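Local coordinates for protein FMN reductase (NADPH) (Bacillus subtilis, PDB 3N2S) that uses NADPH to reduce flavin mononucleotide, nitroaromatic compounds, quinones and azo dyes as an FMN-containing homodimeric oxidoreductase, at residues G171-L176 and D207-R212; T200-I205 and E218-D223; T18-T23 and V163-N168; F77-D82 and F159-G164. One frame throughout, in Å; residues are numbered along the deposited sequence.

Contact 1: G171-L176 and D207-R212. With FMN (flavin mononucleotide), chain E.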
# COMPACT_ATOMS: atom_id res chain seq x y z
N GLY A 171 -3.91 -19.32 -12.98
CA GLY A 171 -3.48 -18.58 -14.16
C GLY A 171 -3.56 -17.08 -13.94
O GLY A 171 -4.27 -16.62 -13.03
N LYS A 172 -2.86 -16.33 -14.77
CA LYS A 172 -2.83 -14.86 -14.68
C LYS A 172 -4.12 -14.22 -15.14
O LYS A 172 -4.78 -14.75 -16.03
CB LYS A 172 -1.66 -14.29 -15.50
CG LYS A 172 -0.29 -14.44 -14.84
CD LYS A 172 0.86 -14.28 -15.84
CE LYS A 172 1.01 -12.87 -16.38
NZ LYS A 172 2.26 -12.70 -17.16
N LYS A 173 -4.49 -13.10 -14.51
CA LYS A 173 -5.68 -12.32 -14.85
C LYS A 173 -5.24 -11.07 -15.60
O LYS A 173 -4.38 -10.35 -15.10
CB LYS A 173 -6.44 -11.94 -13.57
CG LYS A 173 -7.47 -12.96 -13.15
CD LYS A 173 -8.08 -12.48 -11.85
CE LYS A 173 -9.57 -12.42 -11.90
NZ LYS A 173 -10.10 -11.94 -10.62
N PRO A 174 -5.79 -10.77 -16.79
CA PRO A 174 -5.35 -9.57 -17.52
C PRO A 174 -5.65 -8.28 -16.76
O PRO A 174 -6.68 -8.16 -16.09
CB PRO A 174 -6.15 -9.63 -18.83
CG PRO A 174 -6.56 -11.06 -18.98
CD PRO A 174 -6.82 -11.51 -17.55
N ARG A 175 -4.74 -7.33 -16.87
CA ARG A 175 -4.86 -6.03 -16.24
C ARG A 175 -5.36 -5.02 -17.26
O ARG A 175 -5.26 -5.27 -18.47
CB ARG A 175 -3.48 -5.59 -15.70
CG ARG A 175 -3.00 -6.44 -14.50
CD ARG A 175 -3.96 -6.35 -13.30
NE ARG A 175 -3.38 -6.92 -12.08
CZ ARG A 175 -3.62 -8.15 -11.64
NH1 ARG A 175 -4.38 -8.97 -12.34
NH2 ARG A 175 -3.09 -8.56 -10.50
N LEU A 176 -5.88 -3.89 -16.77
CA LEU A 176 -6.35 -2.79 -17.63
C LEU A 176 -5.29 -2.42 -18.66
O LEU A 176 -4.09 -2.48 -18.37
CB LEU A 176 -6.61 -1.53 -16.77
CG LEU A 176 -7.96 -1.48 -16.01
CD1 LEU A 176 -7.85 -0.52 -14.81
CD2 LEU A 176 -9.11 -1.02 -16.93
N ASP A 207 -13.71 -12.53 -23.08
CA ASP A 207 -12.99 -13.62 -23.78
C ASP A 207 -12.22 -14.50 -22.80
O ASP A 207 -12.22 -15.72 -22.93
CB ASP A 207 -12.00 -13.07 -24.83
CG ASP A 207 -12.59 -12.49 -26.12
OD1 ASP A 207 -11.82 -11.90 -26.90
OD2 ASP A 207 -13.83 -12.55 -26.29
N TYR A 208 -11.56 -13.87 -21.81
CA TYR A 208 -10.81 -14.58 -20.77
C TYR A 208 -11.72 -15.56 -20.01
O TYR A 208 -11.35 -16.73 -19.84
CB TYR A 208 -10.16 -13.57 -19.80
CG TYR A 208 -9.47 -14.22 -18.62
CD1 TYR A 208 -8.18 -14.72 -18.74
CD2 TYR A 208 -10.13 -14.38 -17.41
CE1 TYR A 208 -7.55 -15.34 -17.66
CE2 TYR A 208 -9.52 -15.02 -16.33
CZ TYR A 208 -8.22 -15.48 -16.46
OH TYR A 208 -7.61 -16.06 -15.39
N TYR A 209 -12.89 -15.09 -19.53
CA TYR A 209 -13.82 -15.96 -18.82
C TYR A 209 -14.39 -17.07 -19.70
O TYR A 209 -14.51 -18.19 -19.22
CB TYR A 209 -14.94 -15.18 -18.12
CG TYR A 209 -14.44 -14.34 -16.96
CD1 TYR A 209 -13.59 -14.87 -16.00
CD2 TYR A 209 -14.84 -13.01 -16.81
CE1 TYR A 209 -13.12 -14.11 -14.94
CE2 TYR A 209 -14.40 -12.24 -15.74
CZ TYR A 209 -13.51 -12.78 -14.82
OH TYR A 209 -13.06 -12.04 -13.76
N ARG A 210 -14.72 -16.75 -20.96
CA ARG A 210 -15.22 -17.73 -21.93
C ARG A 210 -14.19 -18.85 -22.08
O ARG A 210 -14.55 -20.01 -21.88
CB ARG A 210 -15.50 -17.06 -23.28
CG ARG A 210 -16.65 -17.69 -24.08
CD ARG A 210 -16.93 -16.97 -25.40
NE ARG A 210 -17.09 -15.52 -25.22
CZ ARG A 210 -16.18 -14.62 -25.60
NH1 ARG A 210 -15.06 -15.01 -26.19
NH2 ARG A 210 -16.39 -13.33 -25.38
N GLU A 211 -12.91 -18.49 -22.30
CA GLU A 211 -11.77 -19.41 -22.45
C GLU A 211 -11.53 -20.26 -21.18
O GLU A 211 -11.46 -21.48 -21.28
CB GLU A 211 -10.49 -18.64 -22.86
CG GLU A 211 -9.36 -19.52 -23.41
CD GLU A 211 -8.23 -18.80 -24.13
OE1 GLU A 211 -7.09 -18.83 -23.62
OE2 GLU A 211 -8.47 -18.26 -25.23
N ARG A 212 -11.44 -19.60 -20.01
CA ARG A 212 -11.20 -20.19 -18.69
C ARG A 212 -12.32 -21.15 -18.23
O ARG A 212 -12.02 -22.20 -17.66
CB ARG A 212 -10.95 -19.06 -17.66
CG ARG A 212 -11.04 -19.43 -16.18
CD ARG A 212 -11.84 -18.40 -15.39
NE ARG A 212 -11.92 -18.74 -13.98
CZ ARG A 212 -11.52 -17.95 -12.98
NH1 ARG A 212 -11.04 -16.73 -13.24
NH2 ARG A 212 -11.62 -18.35 -11.73
N1 FMN E . -8.97 -12.64 -2.98
C2 FMN E . -9.76 -13.50 -2.27
O2 FMN E . -9.97 -14.65 -2.69
N3 FMN E . -10.33 -13.12 -1.10
C4 FMN E . -10.18 -11.90 -0.47
O4 FMN E . -10.72 -11.62 0.61
C4A FMN E . -9.31 -10.94 -1.18
N5 FMN E . -9.05 -9.77 -0.64
C5A FMN E . -8.09 -8.96 -1.29
C6 FMN E . -7.71 -7.76 -0.64
C7 FMN E . -6.70 -6.96 -1.16
C7M FMN E . -6.26 -5.73 -0.39
C8 FMN E . -6.10 -7.30 -2.44
C8M FMN E . -5.06 -6.44 -3.07
C9 FMN E . -6.48 -8.50 -3.11
C9A FMN E . -7.49 -9.34 -2.58
N10 FMN E . -7.85 -10.59 -3.14
C10 FMN E . -8.70 -11.44 -2.50
C1' FMN E . -7.23 -11.01 -4.42
C2' FMN E . -7.88 -10.24 -5.58
O2' FMN E . -9.10 -10.81 -5.79
C3' FMN E . -7.00 -10.47 -6.80
O3' FMN E . -5.71 -9.86 -6.52
C4' FMN E . -7.66 -9.89 -8.14
O4' FMN E . -8.72 -10.79 -8.51
C5' FMN E . -6.62 -9.95 -9.29
O5' FMN E . -6.24 -11.35 -9.44
P FMN E . -4.69 -11.82 -9.43
O1P FMN E . -3.95 -11.15 -10.56
O2P FMN E . -4.89 -13.32 -9.50
O3P FMN E . -4.21 -11.46 -8.01

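Contact 2: T200-I205 and E218-D223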
# COMPACT_ATOMS: atom_id res chain seq x y z
N THR A 200 -12.36 -2.30 -25.12
CA THR A 200 -11.29 -3.26 -25.41
C THR A 200 -11.08 -4.17 -24.19
O THR A 200 -11.01 -5.38 -24.35
CB THR A 200 -9.98 -2.51 -25.78
OG1 THR A 200 -10.24 -1.70 -26.92
CG2 THR A 200 -8.82 -3.45 -26.07
N TYR A 201 -10.97 -3.58 -23.00
CA TYR A 201 -10.78 -4.35 -21.76
C TYR A 201 -11.95 -5.26 -21.47
O TYR A 201 -11.72 -6.42 -21.15
CB TYR A 201 -10.50 -3.43 -20.57
CG TYR A 201 -10.01 -4.19 -19.35
CD1 TYR A 201 -8.96 -5.11 -19.44
CD2 TYR A 201 -10.54 -3.94 -18.09
CE1 TYR A 201 -8.47 -5.77 -18.31
CE2 TYR A 201 -10.04 -4.57 -16.95
CZ TYR A 201 -9.01 -5.49 -17.07
OH TYR A 201 -8.56 -6.13 -15.94
N ASP A 202 -13.19 -4.77 -21.62
CA ASP A 202 -14.38 -5.60 -21.41
C ASP A 202 -14.41 -6.83 -22.34
O ASP A 202 -14.79 -7.92 -21.90
CB ASP A 202 -15.66 -4.77 -21.57
CG ASP A 202 -16.06 -4.05 -20.29
OD1 ASP A 202 -15.52 -4.39 -19.21
OD2 ASP A 202 -16.97 -3.21 -20.36
N LYS A 203 -13.95 -6.66 -23.59
CA LYS A 203 -13.88 -7.78 -24.55
C LYS A 203 -12.75 -8.75 -24.10
O LYS A 203 -12.96 -9.96 -24.14
CB LYS A 203 -13.62 -7.24 -25.97
CG LYS A 203 -13.67 -8.34 -27.04
CD LYS A 203 -13.21 -7.82 -28.40
CE LYS A 203 -13.12 -8.93 -29.42
NZ LYS A 203 -12.00 -9.88 -29.16
N THR A 204 -11.58 -8.22 -23.68
CA THR A 204 -10.45 -9.05 -23.18
C THR A 204 -10.92 -9.92 -22.00
O THR A 204 -10.62 -11.11 -21.93
CB THR A 204 -9.27 -8.16 -22.76
OG1 THR A 204 -8.76 -7.46 -23.88
CG2 THR A 204 -8.13 -8.96 -22.09
N ILE A 205 -11.67 -9.31 -21.06
CA ILE A 205 -12.14 -10.02 -19.87
C ILE A 205 -13.23 -11.04 -20.19
O ILE A 205 -13.17 -12.16 -19.68
CB ILE A 205 -12.51 -9.00 -18.75
CG1 ILE A 205 -11.26 -8.19 -18.29
CG2 ILE A 205 -13.19 -9.68 -17.56
CD1 ILE A 205 -9.99 -9.01 -17.93
N GLU A 218 -19.33 -15.46 -19.31
CA GLU A 218 -18.94 -14.48 -20.34
C GLU A 218 -19.04 -13.01 -19.89
O GLU A 218 -19.03 -12.11 -20.74
CB GLU A 218 -19.68 -14.74 -21.67
CG GLU A 218 -21.21 -14.73 -21.57
CD GLU A 218 -21.95 -15.37 -22.72
OE1 GLU A 218 -21.29 -15.86 -23.67
OE2 GLU A 218 -23.20 -15.40 -22.67
N GLU A 219 -19.08 -12.77 -18.59
CA GLU A 219 -19.20 -11.41 -18.05
C GLU A 219 -18.01 -10.51 -18.39
O GLU A 219 -16.88 -10.99 -18.50
CB GLU A 219 -19.46 -11.44 -16.53
CG GLU A 219 -18.36 -12.12 -15.73
CD GLU A 219 -18.53 -12.15 -14.23
OE1 GLU A 219 -17.91 -13.03 -13.60
OE2 GLU A 219 -19.25 -11.29 -13.67
N THR A 220 -18.28 -9.23 -18.58
CA THR A 220 -17.28 -8.22 -18.87
C THR A 220 -16.72 -7.72 -17.51
O THR A 220 -17.32 -7.98 -16.47
CB THR A 220 -17.90 -7.05 -19.63
OG1 THR A 220 -18.86 -6.42 -18.78
CG2 THR A 220 -18.53 -7.46 -20.99
N TRP A 221 -15.62 -6.98 -17.54
CA TRP A 221 -15.03 -6.43 -16.32
C TRP A 221 -15.96 -5.41 -15.68
O TRP A 221 -16.21 -5.49 -14.49
CB TRP A 221 -13.67 -5.78 -16.63
CG TRP A 221 -12.97 -5.29 -15.41
CD1 TRP A 221 -12.33 -6.05 -14.47
CD2 TRP A 221 -12.79 -3.92 -15.01
NE1 TRP A 221 -11.75 -5.24 -13.52
CE2 TRP A 221 -12.02 -3.93 -13.83
CE3 TRP A 221 -13.17 -2.69 -15.57
CZ2 TRP A 221 -11.63 -2.75 -13.18
CZ3 TRP A 221 -12.80 -1.53 -14.92
CH2 TRP A 221 -12.02 -1.56 -13.75
N SER A 222 -16.47 -4.45 -16.48
CA SER A 222 -17.34 -3.39 -15.98
C SER A 222 -18.62 -3.95 -15.33
O SER A 222 -19.00 -3.48 -14.27
CB SER A 222 -17.66 -2.38 -17.09
OG SER A 222 -18.32 -3.03 -18.15
N ASP A 223 -19.21 -5.02 -15.89
CA ASP A 223 -20.37 -5.66 -15.25
C ASP A 223 -19.99 -6.38 -13.95
O ASP A 223 -20.71 -6.24 -12.97
CB ASP A 223 -21.07 -6.63 -16.21
CG ASP A 223 -21.94 -5.94 -17.26
OD1 ASP A 223 -22.19 -4.71 -17.13
OD2 ASP A 223 -22.39 -6.63 -18.18
O HOH W 1 -19.83 -4.30 -20.51

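Contact 3: T18-T23 and V163-N168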
# COMPACT_ATOMS: atom_id res chain seq x y z
N THR A 18 -0.75 -26.52 -0.21
CA THR A 18 -0.51 -27.82 0.44
C THR A 18 -0.54 -27.56 1.95
O THR A 18 -0.53 -26.40 2.37
CB THR A 18 0.87 -28.38 0.06
OG1 THR A 18 1.88 -27.60 0.72
CG2 THR A 18 1.10 -28.45 -1.46
N ASP A 19 -0.50 -28.63 2.78
CA ASP A 19 -0.50 -28.49 4.23
C ASP A 19 0.89 -28.16 4.81
O ASP A 19 1.03 -28.04 6.03
CB ASP A 19 -1.10 -29.75 4.89
CG ASP A 19 -0.42 -31.08 4.56
OD1 ASP A 19 0.57 -31.07 3.78
OD2 ASP A 19 -0.89 -32.13 5.04
N GLN A 20 1.92 -28.02 3.94
CA GLN A 20 3.30 -27.75 4.37
C GLN A 20 3.42 -26.34 4.97
O GLN A 20 3.23 -25.35 4.26
CB GLN A 20 4.30 -27.92 3.23
CG GLN A 20 5.76 -27.89 3.69
CD GLN A 20 6.76 -28.00 2.55
OE1 GLN A 20 6.41 -28.28 1.40
NE2 GLN A 20 8.02 -27.77 2.86
N LEU A 21 3.74 -26.27 6.27
CA LEU A 21 3.86 -24.99 6.96
C LEU A 21 5.15 -24.26 6.56
O LEU A 21 6.13 -24.90 6.16
CB LEU A 21 3.78 -25.13 8.49
CG LEU A 21 2.53 -25.84 9.09
CD1 LEU A 21 2.74 -26.15 10.55
CD2 LEU A 21 1.25 -25.02 8.90
N LEU A 22 5.14 -22.93 6.65
CA LEU A 22 6.34 -22.13 6.41
C LEU A 22 7.28 -22.40 7.57
O LEU A 22 6.82 -22.59 8.70
CB LEU A 22 6.01 -20.63 6.38
CG LEU A 22 5.06 -20.13 5.27
CD1 LEU A 22 5.15 -18.62 5.14
CD2 LEU A 22 5.37 -20.79 3.90
N THR A 23 8.58 -22.42 7.29
CA THR A 23 9.58 -22.60 8.34
C THR A 23 9.77 -21.28 9.09
O THR A 23 9.37 -20.22 8.58
CB THR A 23 10.90 -23.11 7.73
OG1 THR A 23 11.48 -22.07 6.94
CG2 THR A 23 10.72 -24.38 6.90
N VAL A 163 -0.07 -17.27 2.81
CA VAL A 163 1.19 -17.62 2.14
C VAL A 163 1.37 -19.14 2.27
O VAL A 163 1.12 -19.69 3.33
CB VAL A 163 2.42 -16.87 2.74
CG1 VAL A 163 3.67 -17.16 1.92
CG2 VAL A 163 2.17 -15.35 2.83
N GLY A 164 1.81 -19.80 1.21
CA GLY A 164 2.05 -21.23 1.26
C GLY A 164 2.62 -21.82 -0.01
O GLY A 164 2.89 -21.10 -0.98
N HIS A 165 2.78 -23.15 -0.01
CA HIS A 165 3.28 -23.92 -1.15
C HIS A 165 2.08 -24.17 -2.03
O HIS A 165 1.11 -24.75 -1.55
CB HIS A 165 3.91 -25.25 -0.66
CG HIS A 165 5.16 -25.05 0.14
ND1 HIS A 165 6.38 -24.94 -0.47
CD2 HIS A 165 5.32 -24.89 1.48
CE1 HIS A 165 7.26 -24.74 0.50
NE2 HIS A 165 6.67 -24.70 1.69
N PRO A 166 2.05 -23.68 -3.29
CA PRO A 166 0.85 -23.88 -4.10
C PRO A 166 0.56 -25.35 -4.43
O PRO A 166 1.48 -26.10 -4.73
CB PRO A 166 1.14 -23.06 -5.36
CG PRO A 166 2.28 -22.13 -4.99
CD PRO A 166 3.09 -22.93 -4.02
N ALA A 167 -0.72 -25.75 -4.34
CA ALA A 167 -1.21 -27.09 -4.70
C ALA A 167 -1.75 -27.03 -6.16
O ALA A 167 -1.86 -28.06 -6.83
CB ALA A 167 -2.30 -27.52 -3.75
N ASN A 168 -2.07 -25.82 -6.63
CA ASN A 168 -2.57 -25.50 -7.98
C ASN A 168 -2.03 -24.11 -8.32
O ASN A 168 -2.15 -23.20 -7.49
CB ASN A 168 -4.11 -25.52 -7.98
CG ASN A 168 -4.77 -25.34 -9.33
OD1 ASN A 168 -4.56 -24.35 -10.05
ND2 ASN A 168 -5.65 -26.28 -9.67
O HOH W 2 1.59 -24.38 2.35
O HOH W 3 7.85 -24.43 4.06

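Contact 4: F77-D82 and F159-G164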
# COMPACT_ATOMS: atom_id res chain seq x y z
N PHE A 77 -0.81 -14.23 7.70
CA PHE A 77 -0.36 -12.94 8.24
C PHE A 77 -1.51 -11.94 8.22
O PHE A 77 -2.24 -11.87 7.24
CB PHE A 77 0.81 -12.38 7.43
CG PHE A 77 2.07 -13.22 7.39
CD1 PHE A 77 3.11 -13.00 8.29
CD2 PHE A 77 2.25 -14.19 6.40
CE1 PHE A 77 4.30 -13.74 8.21
CE2 PHE A 77 3.43 -14.95 6.34
CZ PHE A 77 4.45 -14.71 7.25
N VAL A 78 -1.65 -11.14 9.29
CA VAL A 78 -2.66 -10.08 9.30
C VAL A 78 -1.92 -8.75 9.38
O VAL A 78 -1.20 -8.50 10.35
CB VAL A 78 -3.79 -10.21 10.37
CG1 VAL A 78 -4.75 -9.01 10.30
CG2 VAL A 78 -4.55 -11.52 10.20
N PHE A 79 -2.11 -7.89 8.35
CA PHE A 79 -1.47 -6.58 8.30
C PHE A 79 -2.37 -5.57 8.95
O PHE A 79 -3.55 -5.48 8.59
CB PHE A 79 -1.10 -6.16 6.86
CG PHE A 79 0.16 -6.85 6.39
CD1 PHE A 79 1.38 -6.19 6.43
CD2 PHE A 79 0.13 -8.18 5.98
CE1 PHE A 79 2.56 -6.85 6.05
CE2 PHE A 79 1.30 -8.83 5.57
CZ PHE A 79 2.51 -8.16 5.61
N CYS A 80 -1.81 -4.81 9.90
CA CYS A 80 -2.58 -3.78 10.63
C CYS A 80 -1.97 -2.43 10.48
O CYS A 80 -0.75 -2.31 10.57
CB CYS A 80 -2.66 -4.11 12.12
SG CYS A 80 -3.26 -5.76 12.51
N ALA A 81 -2.83 -1.38 10.41
CA ALA A 81 -2.39 0.01 10.55
C ALA A 81 -2.12 0.08 12.06
O ALA A 81 -2.90 -0.46 12.85
CB ALA A 81 -3.52 0.96 10.15
N ASP A 82 -0.97 0.64 12.46
CA ASP A 82 -0.60 0.68 13.88
C ASP A 82 -0.06 2.04 14.29
O ASP A 82 1.05 2.41 13.90
CB ASP A 82 0.43 -0.44 14.23
CG ASP A 82 0.77 -0.63 15.71
OD1 ASP A 82 0.66 0.35 16.48
OD2 ASP A 82 1.25 -1.72 16.07
N PHE A 159 -6.08 -6.29 6.18
CA PHE A 159 -6.23 -7.48 5.33
C PHE A 159 -5.30 -8.55 5.84
O PHE A 159 -4.30 -8.24 6.50
CB PHE A 159 -5.89 -7.18 3.84
CG PHE A 159 -4.59 -6.43 3.66
CD1 PHE A 159 -3.38 -7.11 3.63
CD2 PHE A 159 -4.57 -5.04 3.54
CE1 PHE A 159 -2.18 -6.41 3.51
CE2 PHE A 159 -3.37 -4.34 3.41
CZ PHE A 159 -2.18 -5.03 3.40
N GLY A 160 -5.62 -9.79 5.51
CA GLY A 160 -4.75 -10.91 5.77
C GLY A 160 -3.93 -11.18 4.51
O GLY A 160 -4.20 -10.62 3.43
N LEU A 161 -2.90 -12.00 4.66
CA LEU A 161 -2.07 -12.46 3.55
C LEU A 161 -1.81 -13.93 3.80
O LEU A 161 -1.12 -14.28 4.76
CB LEU A 161 -0.75 -11.67 3.42
CG LEU A 161 0.07 -11.96 2.15
CD1 LEU A 161 -0.67 -11.41 0.88
CD2 LEU A 161 1.49 -11.38 2.26
N ALA A 162 -2.44 -14.80 3.00
CA ALA A 162 -2.27 -16.24 3.05
C ALA A 162 -1.02 -16.54 2.22
O ALA A 162 -0.88 -16.01 1.12
CB ALA A 162 -3.49 -16.94 2.46
N VAL A 163 -0.07 -17.27 2.81
CA VAL A 163 1.19 -17.62 2.14
C VAL A 163 1.37 -19.14 2.27
O VAL A 163 1.12 -19.69 3.33
CB VAL A 163 2.42 -16.87 2.74
CG1 VAL A 163 3.67 -17.16 1.92
CG2 VAL A 163 2.17 -15.35 2.83
N GLY A 164 1.81 -19.80 1.21
CA GLY A 164 2.05 -21.23 1.26
C GLY A 164 2.62 -21.82 -0.01
O GLY A 164 2.89 -21.10 -0.98

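Contact 1: G171-L176 and D207-R212
Lys173 runs between Tyr208 and Tyr209 of the helix on one side and the tail of the flavin nucleotide on the other. Its CB lies 4.0 Å from FMN O1P, and CG passes the hydroxyl of Tyr208, crossing that side chain at about a right angle. CD already sits 3.2 Å from FMN O5'; a bend at chi3 (127°) then directs CE to within 4.0 Å of Tyr209 OH and carries NZ to FMN O4', a 2.8 Å hydrogen bond. The ammonium end also makes a cation-pi contact with Tyr42 of the second subunit, while the hydroxyl of Tyr209 is taken by Gln224. This belongs to the FMN site of a nitroreductase-family dimer, where the loop after strand 155-164 carries basic residues to the ribityl phosphate tail. Two residues on, Arg175 meets FMN O1P end-on and near the guanidinium plane, NH2 at 2.7 Å and NH1 at 2.8 Å, so one phosphate oxygen receives both N-H groups. Between them Pro174 lays CD over one face of the Tyr208 ring, 3.9 Å from its centroid and 20° off the normal, a CH-pi contact displaced toward the rim. A serine in place of Tyr208 removes the ring under Pro174 CD and beside Lys173 CG, and would probably leave a gap between this loop and the helix.

Contact 2: T200-I205 and E218-D223
The rings of Tyr201 and Trp221 meet edge-to-face, Tyr201 offering its edge to the indole. Tyr201 CE2 stands over one face of Trp221, 3.4 Å from Trp221 CG, and the planes are inclined at 59°. One face of the Tyr201 ring carries CG1 of Ile205, a turn further along the same helix; that atom also packs against Trp221 CB at 3.8 Å, closing the corner between the two aromatic side chains. The motif is a helix N-terminus docked on the flank of another helix: Thr220 is the N-cap of helix 221-229, its OG1 accepting from Asp223 N at 3.2 Å, and helix 191-213 supplies a carboxylate to the same first turn. Beyond the pair, the ring N-H of Trp221 goes to the backbone carbonyl of Tyr42 of the second subunit, and the Tyr201 hydroxyl bonds to Pro174 O and to Gln44 NE2 of the second subunit, so both rings also belong to the dimer interface.

Asp202 engages the new helix with both oxygens. OD1 accepts from Ser222 N at 2.9 Å in a nearly straight bond (171°), and OD2 accepts from Ser222 OG at 2.6 Å, each met on the syn side and somewhat out of the carboxylate plane. The helix-start dipole probably favours the ionised carboxylate here. A water that donates to Asp202 OD2 also lies 2.9 Å from Thr220 OG1.

Contact 3: T18-T23 and V163-N168
Gln20 and His165 are brought face to face by their torsions: CG of Gln20 lies anti to the backbone N (chi1 -170°) and the chain runs on extended, while CG of His165 stands beside its own backbone N (chi1 -67°). These place the carboxamide over the imidazole, where the two planes lie only 6° apart. Gln20 OE1 sits above the centre of the ring and CD is 3.4 Å from His165 NE2. At the ring edge, in its plane, lie Gln20 O and a water that is 2.7 Å from His165 NE2 and donates to Leu21 O.

The contact joins the loop leading to helix 24-35 to the end of strand 155-164, where the chain leaves the central sheet of the nitroreductase fold. Thr18 N donates to His165 O at 2.9 Å, and the nitrogen stands nearly along the C=O axis. Thr18 OG1 accepts from Gln20 N at 3.2 Å, forming an ST turn, and also abuts His165 CB. A second water ties the turn to the chain just past the strand, accepting from His165 N and donating to Thr18 O and Gln20 O. Replacing His165 by an alanine would probably set the Gln20 carboxamide free to turn and deprive the water at Leu21 O of its ring-nitrogen partner. Further in, Leu22 CD1 packs against Val163 CG1 at 3.8 Å, the side chains crossing at about a right angle; Ile27 and Leu30 of helix 24-35 adjoin Leu22 here.

Contact 4: F77-D82 and F159-G164
Phe77 and Phe79 pair with Leu161 and Phe159 in a buried antiparallel ladder between the two inner of the four strands that this chain gives to the central sheet of the nitroreductase fold. Phe77 faces Leu161, and Phe79 faces Phe159, as hydrogen-bonded pairs; Val78 and Gly160 form the non-hydrogen-bonded pair between them. Phe77 N donates to Leu161 O, and Leu161 N returns a 2.7 Å bond to Phe77 O. Phe79 N donates to Phe159 O at 2.9 Å. Phe77 O is also approached by Gly160 CA at 3.1 Å, a CA-H...O contact.

Phe77, Phe79, Phe159 and Leu161 all project from the same face of the sheet, against which helix 104-127 packs through Met121, Ala118 and Ser122. Phe159 takes the less common rotamer with CG between the backbone N and the carbonyl carbon (chi1 48°), which swings its ring across to the neighbouring strand. The ring is nearly parallel to that of Phe79, with planes at 23°, but slid so far that overlap is slight; the closest touch is Phe159 CE1 on Phe79 CB at 3.5 Å. Phe159 also lies about 4 Å from a bound FMN at the nearest atoms, bringing this core pair to the edge of a cofactor site. At the other end of the ladder, Val163 CG2 rests at the edge of the Phe77 ring, 3.8 Å from Phe77 CD2.

Contact 4 lies within the central sheet and contact 3 at the end of its strand 155-164; they share Val163 and Gly164, their centres are about 16 Å apart, and Leu22 packs on Phe77 where they meet. Along the chain 18-23 comes first, then 77-82, and both contacts close on 159-168. Contacts 1 and 2 follow, together on helix 191-213, centres about 9 Å apart, joined by Tyr201 and Pro174, their segments alternating. The two groups have centres 25 to 32 Å apart, yet contact 1 begins only a few residues after contact 3 ends. The chain thus passes from the sheet through an FMN-binding loop to a helical region. Contacts 1, 2 and 4 touch the second subunit, consistent with FMN sites built at the dimer interface.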